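Local coordinates for protein leucine aminopeptidase (Parabacteroides distasonis, PDB 3TC8) that binds zinc and is probably an M28-family exopeptidase that removes residues from the amino end of peptides, though glutaminyl cyclase activity is also possible, at residues A[28-33]-A[51-56]; A[70-75]-A[156-161]; A[86-89]-A[95-98]; A[136-141]-A[300-305]; A[207-212]-A[292-297]. All coordinates share one frame; numbering follows the deposited sequence. Where two conformers were deposited one is given.

Contact 1: residues A[28-33]-A[51-56]; sequences YAYVAN and GDYLAS
Y53 has its CG anti to the backbone N (chi1 171°), and this sends its phenol off helix 45-60 toward helix 24-36. N33 answers from the other helix. Its CG lies anti to the carbonyl carbon (chi1 -72°), a position from which ND2 can reach the incoming hydroxyl. The two side chains cross at about a right angle, and the amide and ring planes are 87° apart. N33 ND2 gives a hydrogen bond to Y53 OH at 3.0 Å. The hydroxyl oxygen lies somewhat off the amide plane, and the bond is moderately bent. Y53 OH is also the atom that meets Y30. It sits in the plane of the Y30 ring, at the edge, 3.5 Å from Y30 CD1. One oxygen thus touches both side chains of helix 24-36 that take part. N33 CB adds a looser touch at the ring, 4.1 Å from Y53 CE2. The backbones stay well apart, with the CA atoms of N33 and Y53 9.1 Å from each other. The contact is therefore a bridge made by one long side chain, not close helix packing. The hydroxyl of Y30 points to another partner, E57, further along helix 45-60. That bond is a second polar tie between the same two helices. Both helices precede the central sheet in the chain. Helix 125-144 packs beside them, with L136 touching both Y30 and L54, while D52 forms a salt bridge to R83 of strand 79-89.

Contact 2: residues A[70-75]-A[156-161]; sequences AILTAY and FDAEDY
The Y75 ring presents its edge to the loop 156-161: Y161 O lies near the ring plane, 3.4 Å from Y75 CD1. A bridging water also lies in that plane, at the ring edge. Here the end of strand 64-73, one of the two edge strands of the mixed sheet, and the residues just after it pack on the loop that follows strand 150-156. The Y161 ring meets Y75 at its own edge, with Y75 CE1 4.3 Å from Y161 CD1. The methyl of A74 approaches the same ring obliquely, A74 CB being 3.8 Å from Y161 CD1. In this M28-family fold the loop carries a zinc ligand, D160, which binds the metal with D127 and H281. Y161 follows D160 directly, but its side chain stays about 9 Å from the zinc. Y75 CG stands between the backbone N and the carbonyl carbon (chi1 74°), which brings the ring edge to the Y161 carbonyl oxygen. Its hydroxyl is hydrogen-bonded to Y108. Further back, L72 points its CB toward the loop, and L72 CD1 rests 4.3 Å from A158 CB. No direct hydrogen bond joins the two segments. The polar link is made by the water, which accepts from Y75 N at 2.9 Å and donates to Y161 O at 2.7 Å.

Contact 3: residues A[86-89]-A[95-98]; sequences IGSF and KRVL
The main polar contact is a hydrogen bond from the R96 guanidinium to the backbone of F89. It spans two strands of the mixed sheet, 79-89 and 96-102, that are not neighbours: strand 150-156 runs between them. The CA atoms of F89 and R96 are 9.2 Å apart, and the long R96 side chain spans the gap. R96 starts with CG beside the backbone N, and its chain then bends at chi3 (65°), which turns the guanidinium toward strand 79-89. The N-H...O angle is 150°, and the donor lies 33° out of the F89 carbonyl plane.

Partners outside the two segments add a salt bridge and further hydrogen bonds. R96 NE forms a salt bridge with D152 of strand 150-156, and S88 OG is hydrogen-bonded to the same carboxylate. R96 NH1 donates to the carbonyls of D90 and N93 in the connecting turn. The buried guanidinium therefore has partners for all three nitrogens, and these bonds probably fix its orientation.

Van der Waals contact is slight. S88 CB approaches the guanidinium obliquely, 4.0 Å from R96 NH2. That same nitrogen makes the cross-strand bond, with R96 NH2 2.9 Å from F89 O.

Contact 4: residues A[136-141]-A[300-305]; sequences LEIARQ and QTVLEV
This is a buried helix-helix contact made of aliphatic side chains. It joins helix 125-144 to helix 292-308, the last helix of the chain, in the alpha/beta fold of the M28 family. The short segments run in broadly the same direction, with a signed crossing angle of -39°. Their axes stay 10.4 Å apart, so side chains and not backbones fill the interface. I138 is the central residue. It points its CB toward the other helix and uses both branches. CG1 lies beside the backbone N (chi1 -73°) and extends on through chi2 (160°), which carries CD1 to V302; CG2, with CG1 close by, meets L303. I138 CD1 meets V302 CG1 at 3.9 Å, and these side chains cross at about a right angle. I138 and L303 instead slide past each other in opposite directions. L303 CD1 takes a different neighbour, the aliphatic part of Q141, with a looser approach of 4.4 Å to Q141 CG.

The amide of Q141 turns to its own helix, where Q141 NE2 donates to E137 OE2 at 2.9 Å from above the carboxylate plane. R140 grips the same carboxylate side-on: R140 NE lies 2.8 Å from E137 OE1, and NH2 bonds to OE2. S26 and N23 also donate to E137, so this buried acid has several partners, which probably favour its charged form. On the apolar side, the other methyl of L303 meets the isoleucine, with L303 CD2 4.0 Å from I138 CG2.

Contact 5: residues A[207-212]-A[292-297]; sequences ATFFKE and RETLKA
T294 meets A207 and F209 through one atom, its methyl CG2. The first torsion of T294 sorts its two branches. OG1 sits beside the backbone N (chi1 -53°), while CG2 is anti to that N and faces the segment 207-212. The methyl therefore does the packing and the hydroxyl is turned to another partner, the carbonyl of G204. T294 CG2 lies 3.7 Å from A207 CB, and the CB of each residue points toward the other segment. The CA atoms of A207 and T294 are 6.6 Å apart, the nearest pair in this contact.

F209 approaches differently. Its CG is beside the backbone N (chi1 -48°), and the ring reaches out from the short strand 209-211 toward helix 292-308. Only its far end arrives: F209 CZ is 4.0 Å from T294 CG2. The methyl stands oblique to the ring plane.

Y238 packs against T294 and A297 from a neighbouring loop. The contact thus joins the start of the last helix to the strand 209-211 that leads into helix 213-233. All three touching residues are buried, and no hydrogen bond crosses between the segments. The interface relies on close apolar packing, with the T294 hydroxyl bonded to the carbonyl of G204, so the methyl is left to meet A207 and F209.

Overall arrangement
Contacts 3, 4 and 5 are buried, while contacts 1 and 2 are only partly so. Contacts 4 and 5 share helix 292-308 and are apolar. Contact 3, though buried, is polar and lies within the sheet. It reaches contact 4 through F89, which packs on A139. Contact 1 also meets contact 4, by way of helix 125-144, and touches contact 5 through Y28 and R292. Contact 2 stands apart, touching none of the others, on the opposite side of the chain's centre from contacts 4 and 5. It alone includes a zinc ligand. Contacts 2 and 3 reach neighbouring strands of one sheet. Direct hydrogen bonds cross contacts 1 and 3, and a water bridges contact 2.

Contact 1: residues A[28-33]-A[51-56]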
# COMPACT_ATOMS: atom_id res chain seq x y z
N TYR A 28 -4.55 -6.32 12.12
CA TYR A 28 -4.84 -7.64 11.60
C TYR A 28 -6.32 -7.80 11.27
O TYR A 28 -6.69 -8.30 10.21
CB TYR A 28 -4.40 -8.68 12.64
CG TYR A 28 -4.60 -10.10 12.23
CD1 TYR A 28 -5.83 -10.73 12.30
CD2 TYR A 28 -3.52 -10.84 11.76
CE1 TYR A 28 -5.95 -12.08 11.89
CE2 TYR A 28 -3.63 -12.17 11.36
CZ TYR A 28 -4.84 -12.76 11.41
OH TYR A 28 -4.96 -14.10 11.01
N ALA A 29 -7.18 -7.32 12.16
CA ALA A 29 -8.60 -7.41 11.94
C ALA A 29 -9.01 -6.57 10.74
O ALA A 29 -9.96 -6.96 10.02
CB ALA A 29 -9.38 -7.00 13.18
N TYR A 30 -8.38 -5.41 10.51
CA TYR A 30 -8.67 -4.64 9.29
C TYR A 30 -8.28 -5.41 8.03
O TYR A 30 -8.96 -5.29 7.00
CB TYR A 30 -8.01 -3.26 9.32
CG TYR A 30 -8.62 -2.24 10.22
CD1 TYR A 30 -9.98 -1.98 10.18
CD2 TYR A 30 -7.86 -1.49 11.08
CE1 TYR A 30 -10.56 -1.00 10.99
CE2 TYR A 30 -8.42 -0.51 11.88
CZ TYR A 30 -9.78 -0.28 11.83
OH TYR A 30 -10.31 0.71 12.63
N VAL A 31 -7.17 -6.14 8.05
CA VAL A 31 -6.83 -7.01 6.94
C VAL A 31 -7.92 -8.04 6.74
O VAL A 31 -8.39 -8.27 5.61
CB VAL A 31 -5.42 -7.66 7.11
CG1 VAL A 31 -5.07 -8.50 5.89
CG2 VAL A 31 -4.32 -6.63 7.36
N ALA A 32 -8.28 -8.72 7.82
CA ALA A 32 -9.30 -9.77 7.75
C ALA A 32 -10.62 -9.21 7.20
O ALA A 32 -11.31 -9.88 6.43
CB ALA A 32 -9.52 -10.36 9.16
N ASN A 33 -10.98 -8.00 7.59
CA ASN A 33 -12.24 -7.41 7.15
C ASN A 33 -12.24 -7.17 5.64
O ASN A 33 -13.26 -7.38 5.00
CB ASN A 33 -12.55 -6.10 7.87
CG ASN A 33 -12.94 -6.31 9.33
OD1 ASN A 33 -13.20 -7.43 9.78
ND2 ASN A 33 -12.94 -5.22 10.09
N GLY A 51 -14.72 -1.00 -0.88
CA GLY A 51 -14.42 0.41 -1.01
C GLY A 51 -15.31 1.26 -0.15
O GLY A 51 -14.88 2.22 0.49
N ASP A 52 -16.59 0.92 -0.12
CA ASP A 52 -17.51 1.63 0.76
C ASP A 52 -17.13 1.52 2.23
O ASP A 52 -17.18 2.50 2.98
CB ASP A 52 -18.96 1.12 0.58
CG ASP A 52 -19.61 1.49 -0.74
OD1 ASP A 52 -19.02 2.18 -1.56
OD2 ASP A 52 -20.79 1.08 -0.89
N TYR A 53 -16.71 0.33 2.64
CA TYR A 53 -16.22 0.08 3.99
C TYR A 53 -14.97 0.90 4.31
O TYR A 53 -14.90 1.54 5.36
CB TYR A 53 -15.96 -1.42 4.14
CG TYR A 53 -15.25 -1.77 5.43
CD1 TYR A 53 -15.90 -1.79 6.64
CD2 TYR A 53 -13.91 -2.03 5.42
CE1 TYR A 53 -15.24 -2.05 7.82
CE2 TYR A 53 -13.19 -2.29 6.62
CZ TYR A 53 -13.89 -2.24 7.82
OH TYR A 53 -13.25 -2.49 9.01
N LEU A 54 -14.01 0.93 3.40
CA LEU A 54 -12.79 1.69 3.64
C LEU A 54 -13.07 3.18 3.76
O LEU A 54 -12.53 3.86 4.64
CB LEU A 54 -11.79 1.44 2.49
CG LEU A 54 -11.26 0.02 2.39
CD1 LEU A 54 -10.38 -0.13 1.15
CD2 LEU A 54 -10.51 -0.41 3.66
N ALA A 55 -13.93 3.70 2.90
CA ALA A 55 -14.30 5.10 2.96
C ALA A 55 -14.95 5.46 4.29
O ALA A 55 -14.68 6.50 4.90
CB ALA A 55 -15.19 5.50 1.81
N SER A 56 -15.87 4.61 4.74
CA SER A 56 -16.56 4.86 6.01
C SER A 56 -15.63 4.76 7.21
O SER A 56 -15.84 5.49 8.19
CB SER A 56 -17.83 4.02 6.15
OG SER A 56 -17.54 2.69 6.31

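Contact 2: residues A[70-75]-A[156-161]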
# COMPACT_ATOMS: atom_id res chain seq x y z
N ALA A 70 -12.98 6.93 -11.48
CA ALA A 70 -12.55 7.12 -12.85
C ALA A 70 -12.63 5.79 -13.56
O ALA A 70 -12.38 4.74 -12.96
CB ALA A 70 -11.12 7.62 -12.91
N ILE A 71 -12.95 5.81 -14.85
CA ILE A 71 -12.88 4.62 -15.67
C ILE A 71 -11.47 4.50 -16.24
O ILE A 71 -11.04 5.38 -17.01
CB ILE A 71 -13.94 4.64 -16.78
CG1 ILE A 71 -15.31 5.01 -16.21
CG2 ILE A 71 -14.00 3.28 -17.49
CD1 ILE A 71 -15.79 3.93 -15.25
N LEU A 72 -10.78 3.44 -15.85
CA LEU A 72 -9.41 3.21 -16.25
C LEU A 72 -9.40 2.05 -17.21
O LEU A 72 -10.35 1.29 -17.25
CB LEU A 72 -8.56 2.94 -15.03
CG LEU A 72 -8.62 4.04 -13.97
CD1 LEU A 72 -7.71 3.72 -12.80
CD2 LEU A 72 -8.30 5.47 -14.55
N THR A 73 -8.38 1.94 -18.03
CA THR A 73 -8.33 0.90 -19.06
C THR A 73 -7.21 -0.09 -18.78
O THR A 73 -6.05 0.30 -18.71
CB THR A 73 -8.21 1.50 -20.45
OG1 THR A 73 -9.29 2.42 -20.64
CG2 THR A 73 -8.18 0.41 -21.53
N ALA A 74 -7.57 -1.35 -18.57
CA ALA A 74 -6.60 -2.40 -18.34
C ALA A 74 -5.90 -2.80 -19.62
O ALA A 74 -6.31 -2.43 -20.74
CB ALA A 74 -7.28 -3.63 -17.73
N TYR A 75 -4.84 -3.59 -19.46
CA TYR A 75 -4.01 -4.03 -20.58
C TYR A 75 -4.80 -4.73 -21.69
O TYR A 75 -4.38 -4.70 -22.84
CB TYR A 75 -2.89 -4.98 -20.08
CG TYR A 75 -3.43 -6.34 -19.71
CD1 TYR A 75 -4.05 -6.59 -18.47
CD2 TYR A 75 -3.40 -7.37 -20.63
CE1 TYR A 75 -4.63 -7.79 -18.20
CE2 TYR A 75 -3.99 -8.58 -20.36
CZ TYR A 75 -4.61 -8.79 -19.15
OH TYR A 75 -5.20 -10.01 -18.91
N PHE A 156 -5.00 3.46 -3.23
CA PHE A 156 -5.02 3.50 -4.70
C PHE A 156 -5.60 2.20 -5.25
O PHE A 156 -5.32 1.12 -4.79
CB PHE A 156 -3.60 3.72 -5.24
CG PHE A 156 -3.09 5.11 -5.03
CD1 PHE A 156 -3.62 6.17 -5.71
CD2 PHE A 156 -2.01 5.36 -4.19
CE1 PHE A 156 -3.14 7.43 -5.55
CE2 PHE A 156 -1.53 6.66 -4.04
CZ PHE A 156 -2.07 7.68 -4.75
N ASP A 157 -6.41 2.37 -6.28
CA ASP A 157 -7.06 1.26 -6.95
C ASP A 157 -6.32 0.81 -8.17
O ASP A 157 -5.39 1.46 -8.67
CB ASP A 157 -8.50 1.69 -7.35
CG ASP A 157 -9.47 0.56 -7.56
OD1 ASP A 157 -9.13 -0.63 -7.36
OD2 ASP A 157 -10.64 0.90 -7.85
N ALA A 158 -6.68 -0.38 -8.62
CA ALA A 158 -6.26 -0.89 -9.91
C ALA A 158 -4.74 -0.91 -10.04
O ALA A 158 -4.20 -0.68 -11.13
CB ALA A 158 -6.93 -0.14 -11.03
N GLU A 159 -4.04 -1.28 -8.97
CA GLU A 159 -2.62 -1.42 -9.02
C GLU A 159 -2.18 -2.75 -9.63
O GLU A 159 -1.10 -2.81 -10.21
CB GLU A 159 -2.03 -1.27 -7.61
CG GLU A 159 -0.50 -1.43 -7.52
CD GLU A 159 0.06 -2.82 -7.50
OE1 GLU A 159 -0.68 -3.73 -7.05
OE2 GLU A 159 1.26 -2.99 -7.93
N ASP A 160 -2.99 -3.78 -9.40
CA ASP A 160 -2.52 -5.16 -9.58
C ASP A 160 -3.29 -5.90 -10.70
O ASP A 160 -3.45 -7.11 -10.63
CB ASP A 160 -2.59 -5.93 -8.26
CG ASP A 160 -1.41 -6.83 -8.04
OD1 ASP A 160 -0.43 -6.79 -8.80
OD2 ASP A 160 -1.41 -7.57 -7.09
N TYR A 161 -3.64 -5.15 -11.74
CA TYR A 161 -4.36 -5.65 -12.92
C TYR A 161 -3.45 -5.58 -14.15
O TYR A 161 -3.93 -5.53 -15.28
CB TYR A 161 -5.67 -4.84 -13.11
CG TYR A 161 -6.88 -5.59 -13.63
CD1 TYR A 161 -6.94 -6.13 -14.94
CD2 TYR A 161 -8.02 -5.71 -12.86
CE1 TYR A 161 -8.09 -6.73 -15.38
CE2 TYR A 161 -9.19 -6.29 -13.32
CZ TYR A 161 -9.20 -6.80 -14.60
OH TYR A 161 -10.38 -7.37 -15.06
O HOH W 1 -3.71 -3.29 -16.84

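Contact 3: residues A[86-89]-A[95-98]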
# COMPACT_ATOMS: atom_id res chain seq x y z
N ILE A 86 -9.21 8.70 -0.58
CA ILE A 86 -8.30 9.62 0.07
C ILE A 86 -8.89 10.11 1.38
O ILE A 86 -10.00 10.58 1.38
CB ILE A 86 -7.98 10.85 -0.82
CG1 ILE A 86 -7.38 10.44 -2.16
CG2 ILE A 86 -7.05 11.83 -0.06
CD1 ILE A 86 -8.27 10.42 -3.32
N GLY A 87 -8.15 9.96 2.47
CA GLY A 87 -8.54 10.53 3.76
C GLY A 87 -7.52 11.52 4.21
O GLY A 87 -6.37 11.19 4.44
N SER A 88 -7.94 12.75 4.39
CA SER A 88 -7.02 13.84 4.75
C SER A 88 -7.29 14.32 6.17
O SER A 88 -8.43 14.70 6.52
CB SER A 88 -7.16 15.02 3.79
OG SER A 88 -6.92 14.62 2.46
N PHE A 89 -6.24 14.34 6.97
CA PHE A 89 -6.30 14.88 8.32
C PHE A 89 -5.58 16.22 8.33
O PHE A 89 -4.60 16.44 7.62
CB PHE A 89 -5.63 13.92 9.27
CG PHE A 89 -6.32 12.60 9.40
CD1 PHE A 89 -7.34 12.42 10.34
CD2 PHE A 89 -5.89 11.50 8.69
CE1 PHE A 89 -7.90 11.20 10.54
CE2 PHE A 89 -6.47 10.29 8.90
CZ PHE A 89 -7.49 10.13 9.82
N LYS A 95 1.96 21.76 5.26
CA LYS A 95 2.99 20.74 5.48
C LYS A 95 2.30 19.41 5.69
O LYS A 95 1.49 19.24 6.61
CB LYS A 95 3.89 21.10 6.66
CG LYS A 95 4.48 22.50 6.56
CD LYS A 95 5.69 22.66 7.47
CE LYS A 95 5.92 24.12 7.86
NZ LYS A 95 4.98 24.52 8.97
N ARG A 96 2.59 18.49 4.78
CA ARG A 96 1.87 17.22 4.69
C ARG A 96 2.79 16.06 4.43
O ARG A 96 3.88 16.22 3.88
CB ARG A 96 0.84 17.29 3.57
CG ARG A 96 0.04 18.56 3.62
CD ARG A 96 -1.25 18.50 2.82
NE ARG A 96 -2.21 17.52 3.33
CZ ARG A 96 -2.91 17.68 4.43
NH1 ARG A 96 -2.88 18.84 5.12
NH2 ARG A 96 -3.74 16.72 4.84
N VAL A 97 2.34 14.88 4.87
CA VAL A 97 2.95 13.62 4.54
C VAL A 97 1.90 12.72 3.92
O VAL A 97 0.77 12.67 4.39
CB VAL A 97 3.56 12.95 5.78
CG1 VAL A 97 3.99 11.52 5.49
CG2 VAL A 97 4.75 13.79 6.26
N LEU A 98 2.25 12.05 2.83
CA LEU A 98 1.43 11.11 2.11
C LEU A 98 1.76 9.68 2.52
O LEU A 98 2.90 9.27 2.37
CB LEU A 98 1.66 11.32 0.62
CG LEU A 98 0.96 10.32 -0.31
CD1 LEU A 98 -0.51 10.37 -0.21
CD2 LEU A 98 1.46 10.51 -1.76

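Contact 4: residues A[136-141]-A[300-305]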
# COMPACT_ATOMS: atom_id res chain seq x y z
N LEU A 136 -5.07 1.82 7.97
CA LEU A 136 -6.27 2.05 8.72
C LEU A 136 -5.96 2.20 10.19
O LEU A 136 -6.52 3.08 10.84
CB LEU A 136 -7.33 0.96 8.51
CG LEU A 136 -8.04 0.99 7.14
CD1 LEU A 136 -8.82 -0.33 6.98
CD2 LEU A 136 -9.01 2.19 7.04
N GLU A 137 -5.11 1.34 10.74
CA GLU A 137 -4.77 1.46 12.14
C GLU A 137 -3.98 2.73 12.44
O GLU A 137 -4.21 3.41 13.44
CB GLU A 137 -4.05 0.21 12.59
CG GLU A 137 -3.51 0.26 14.01
CD GLU A 137 -4.56 0.54 15.08
OE1 GLU A 137 -5.77 0.36 14.83
OE2 GLU A 137 -4.15 0.89 16.24
N ILE A 138 -3.07 3.11 11.54
CA ILE A 138 -2.34 4.38 11.64
C ILE A 138 -3.32 5.54 11.64
O ILE A 138 -3.27 6.44 12.47
CB ILE A 138 -1.29 4.48 10.54
CG1 ILE A 138 -0.11 3.55 10.83
CG2 ILE A 138 -0.80 5.95 10.33
CD1 ILE A 138 0.72 3.21 9.64
N ALA A 139 -4.29 5.51 10.71
CA ALA A 139 -5.26 6.55 10.60
C ALA A 139 -6.17 6.62 11.85
O ALA A 139 -6.56 7.71 12.29
CB ALA A 139 -6.11 6.32 9.31
N ARG A 140 -6.49 5.46 12.42
CA ARG A 140 -7.25 5.43 13.65
C ARG A 140 -6.53 6.17 14.76
O ARG A 140 -7.10 6.97 15.52
CB ARG A 140 -7.56 3.99 14.07
CG ARG A 140 -8.54 3.90 15.22
CD ARG A 140 -8.94 2.47 15.56
NE ARG A 140 -7.86 1.73 16.20
CZ ARG A 140 -7.73 1.53 17.49
NH1 ARG A 140 -8.64 1.92 18.38
NH2 ARG A 140 -6.68 0.89 17.90
N GLN A 141 -5.22 5.97 14.86
CA GLN A 141 -4.41 6.66 15.84
C GLN A 141 -4.30 8.16 15.55
O GLN A 141 -4.40 8.98 16.47
CB GLN A 141 -3.04 6.05 15.93
CG GLN A 141 -3.02 4.59 16.43
CD GLN A 141 -3.66 4.39 17.75
OE1 GLN A 141 -3.57 5.26 18.65
NE2 GLN A 141 -4.34 3.25 17.93
N GLN A 300 4.31 0.66 13.65
CA GLN A 300 4.88 1.48 14.72
C GLN A 300 6.01 2.34 14.18
O GLN A 300 6.17 3.48 14.64
CB GLN A 300 5.34 0.58 15.88
CG GLN A 300 5.62 1.40 17.15
CD GLN A 300 4.38 2.04 17.68
OE1 GLN A 300 3.37 1.36 17.85
NE2 GLN A 300 4.40 3.35 17.89
N THR A 301 6.79 1.81 13.26
CA THR A 301 7.86 2.61 12.64
C THR A 301 7.29 3.82 11.93
O THR A 301 7.78 4.95 12.07
CB THR A 301 8.74 1.74 11.72
OG1 THR A 301 9.36 0.72 12.48
CG2 THR A 301 9.79 2.55 10.97
N VAL A 302 6.19 3.64 11.15
CA VAL A 302 5.62 4.76 10.48
C VAL A 302 5.11 5.79 11.48
O VAL A 302 5.28 7.00 11.29
CB VAL A 302 4.51 4.31 9.48
CG1 VAL A 302 3.75 5.49 8.95
CG2 VAL A 302 5.11 3.49 8.34
N LEU A 303 4.42 5.36 12.54
CA LEU A 303 3.97 6.32 13.54
C LEU A 303 5.14 7.13 14.12
O LEU A 303 5.06 8.31 14.32
CB LEU A 303 3.22 5.60 14.68
CG LEU A 303 1.84 5.06 14.32
CD1 LEU A 303 1.27 4.29 15.49
CD2 LEU A 303 0.89 6.15 13.90
N GLU A 304 6.19 6.42 14.48
CA GLU A 304 7.38 7.10 15.04
C GLU A 304 7.90 8.19 14.13
O GLU A 304 8.24 9.27 14.59
CB GLU A 304 8.45 6.08 15.36
CG GLU A 304 9.71 6.67 16.04
CD GLU A 304 9.47 7.08 17.50
OE1 GLU A 304 8.55 6.52 18.15
OE2 GLU A 304 10.24 7.91 18.03
N VAL A 305 7.94 7.93 12.83
CA VAL A 305 8.45 8.84 11.87
C VAL A 305 7.54 10.07 11.70
O VAL A 305 8.00 11.24 11.69
CB VAL A 305 8.66 8.06 10.56
CG1 VAL A 305 8.95 9.00 9.40
CG2 VAL A 305 9.77 7.05 10.77

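Contact 5: residues A[207-212]-A[292-297]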
# COMPACT_ATOMS: atom_id res chain seq x y z
N ALA A 207 8.70 -11.08 7.25
CA ALA A 207 8.96 -10.21 6.12
C ALA A 207 10.31 -9.51 6.31
O ALA A 207 10.73 -9.21 7.45
CB ALA A 207 7.86 -9.16 5.97
N THR A 208 10.94 -9.18 5.20
CA THR A 208 12.19 -8.44 5.18
C THR A 208 12.07 -7.25 4.25
O THR A 208 11.94 -7.43 3.04
CB THR A 208 13.36 -9.35 4.80
OG1 THR A 208 13.12 -10.03 3.57
CG2 THR A 208 13.65 -10.37 5.89
N PHE A 209 12.14 -6.06 4.83
CA PHE A 209 12.05 -4.82 4.10
C PHE A 209 13.46 -4.29 3.85
O PHE A 209 14.16 -3.87 4.79
CB PHE A 209 11.25 -3.76 4.88
CG PHE A 209 9.94 -4.27 5.44
CD1 PHE A 209 9.03 -5.00 4.69
CD2 PHE A 209 9.59 -4.00 6.77
CE1 PHE A 209 7.84 -5.44 5.21
CE2 PHE A 209 8.38 -4.43 7.28
CZ PHE A 209 7.51 -5.15 6.53
N PHE A 210 13.90 -4.35 2.58
CA PHE A 210 15.19 -3.82 2.20
C PHE A 210 15.00 -2.39 1.69
O PHE A 210 13.90 -1.91 1.43
CB PHE A 210 15.80 -4.72 1.10
CG PHE A 210 16.34 -6.03 1.58
CD1 PHE A 210 15.51 -7.09 1.91
CD2 PHE A 210 17.70 -6.18 1.71
CE1 PHE A 210 16.03 -8.27 2.34
CE2 PHE A 210 18.23 -7.39 2.17
CZ PHE A 210 17.40 -8.42 2.46
N LYS A 211 16.13 -1.69 1.56
CA LYS A 211 16.08 -0.32 1.06
C LYS A 211 15.93 -0.39 -0.48
O LYS A 211 16.87 -0.77 -1.20
CB LYS A 211 17.34 0.44 1.47
CG LYS A 211 17.52 0.51 2.97
CD LYS A 211 18.77 1.25 3.33
CE LYS A 211 19.09 1.21 4.77
NZ LYS A 211 20.40 1.93 5.02
N GLU A 212 14.73 -0.09 -0.96
CA GLU A 212 14.41 -0.33 -2.36
C GLU A 212 15.08 0.72 -3.26
O GLU A 212 15.22 1.87 -2.87
CB GLU A 212 12.88 -0.40 -2.45
CG GLU A 212 12.30 -0.73 -3.80
CD GLU A 212 12.24 0.42 -4.78
OE1 GLU A 212 11.95 1.55 -4.33
OE2 GLU A 212 12.49 0.18 -6.01
N ARG A 292 0.88 -10.50 13.11
CA ARG A 292 0.78 -9.31 13.92
C ARG A 292 2.14 -8.68 14.19
O ARG A 292 2.23 -7.46 14.29
CB ARG A 292 0.05 -9.62 15.21
CG ARG A 292 -1.40 -9.87 15.03
CD ARG A 292 -2.01 -10.56 16.24
NE ARG A 292 -3.46 -10.77 16.13
CZ ARG A 292 -4.01 -11.79 15.50
NH1 ARG A 292 -3.26 -12.71 14.91
NH2 ARG A 292 -5.33 -11.93 15.51
N GLU A 293 3.16 -9.49 14.39
CA GLU A 293 4.47 -8.92 14.69
C GLU A 293 5.01 -8.13 13.49
O GLU A 293 5.63 -7.07 13.67
CB GLU A 293 5.44 -9.99 15.19
CG GLU A 293 5.24 -10.43 16.66
CD GLU A 293 3.84 -10.92 17.00
OE1 GLU A 293 3.09 -10.21 17.74
OE2 GLU A 293 3.48 -12.04 16.56
N THR A 294 4.80 -8.63 12.27
CA THR A 294 5.23 -7.88 11.10
C THR A 294 4.46 -6.57 10.99
O THR A 294 5.03 -5.51 10.75
CB THR A 294 5.04 -8.71 9.82
OG1 THR A 294 5.69 -9.97 10.03
CG2 THR A 294 5.59 -8.01 8.62
N LEU A 295 3.13 -6.65 11.10
CA LEU A 295 2.32 -5.44 11.02
C LEU A 295 2.76 -4.42 12.07
O LEU A 295 2.81 -3.24 11.77
CB LEU A 295 0.86 -5.81 11.20
CG LEU A 295 0.18 -6.59 10.09
CD1 LEU A 295 -1.17 -7.11 10.51
CD2 LEU A 295 0.03 -5.74 8.80
N LYS A 296 3.03 -4.88 13.29
CA LYS A 296 3.48 -3.98 14.35
C LYS A 296 4.76 -3.27 13.96
O LYS A 296 4.91 -2.05 14.17
CB LYS A 296 3.68 -4.79 15.64
CG LYS A 296 4.18 -3.95 16.83
CD LYS A 296 3.25 -2.85 17.24
CE LYS A 296 3.62 -2.30 18.59
NZ LYS A 296 2.82 -1.13 19.00
N ALA A 297 5.73 -4.01 13.44
CA ALA A 297 7.02 -3.41 13.08
C ALA A 297 6.83 -2.31 12.03
O ALA A 297 7.37 -1.22 12.15
CB ALA A 297 7.98 -4.48 12.57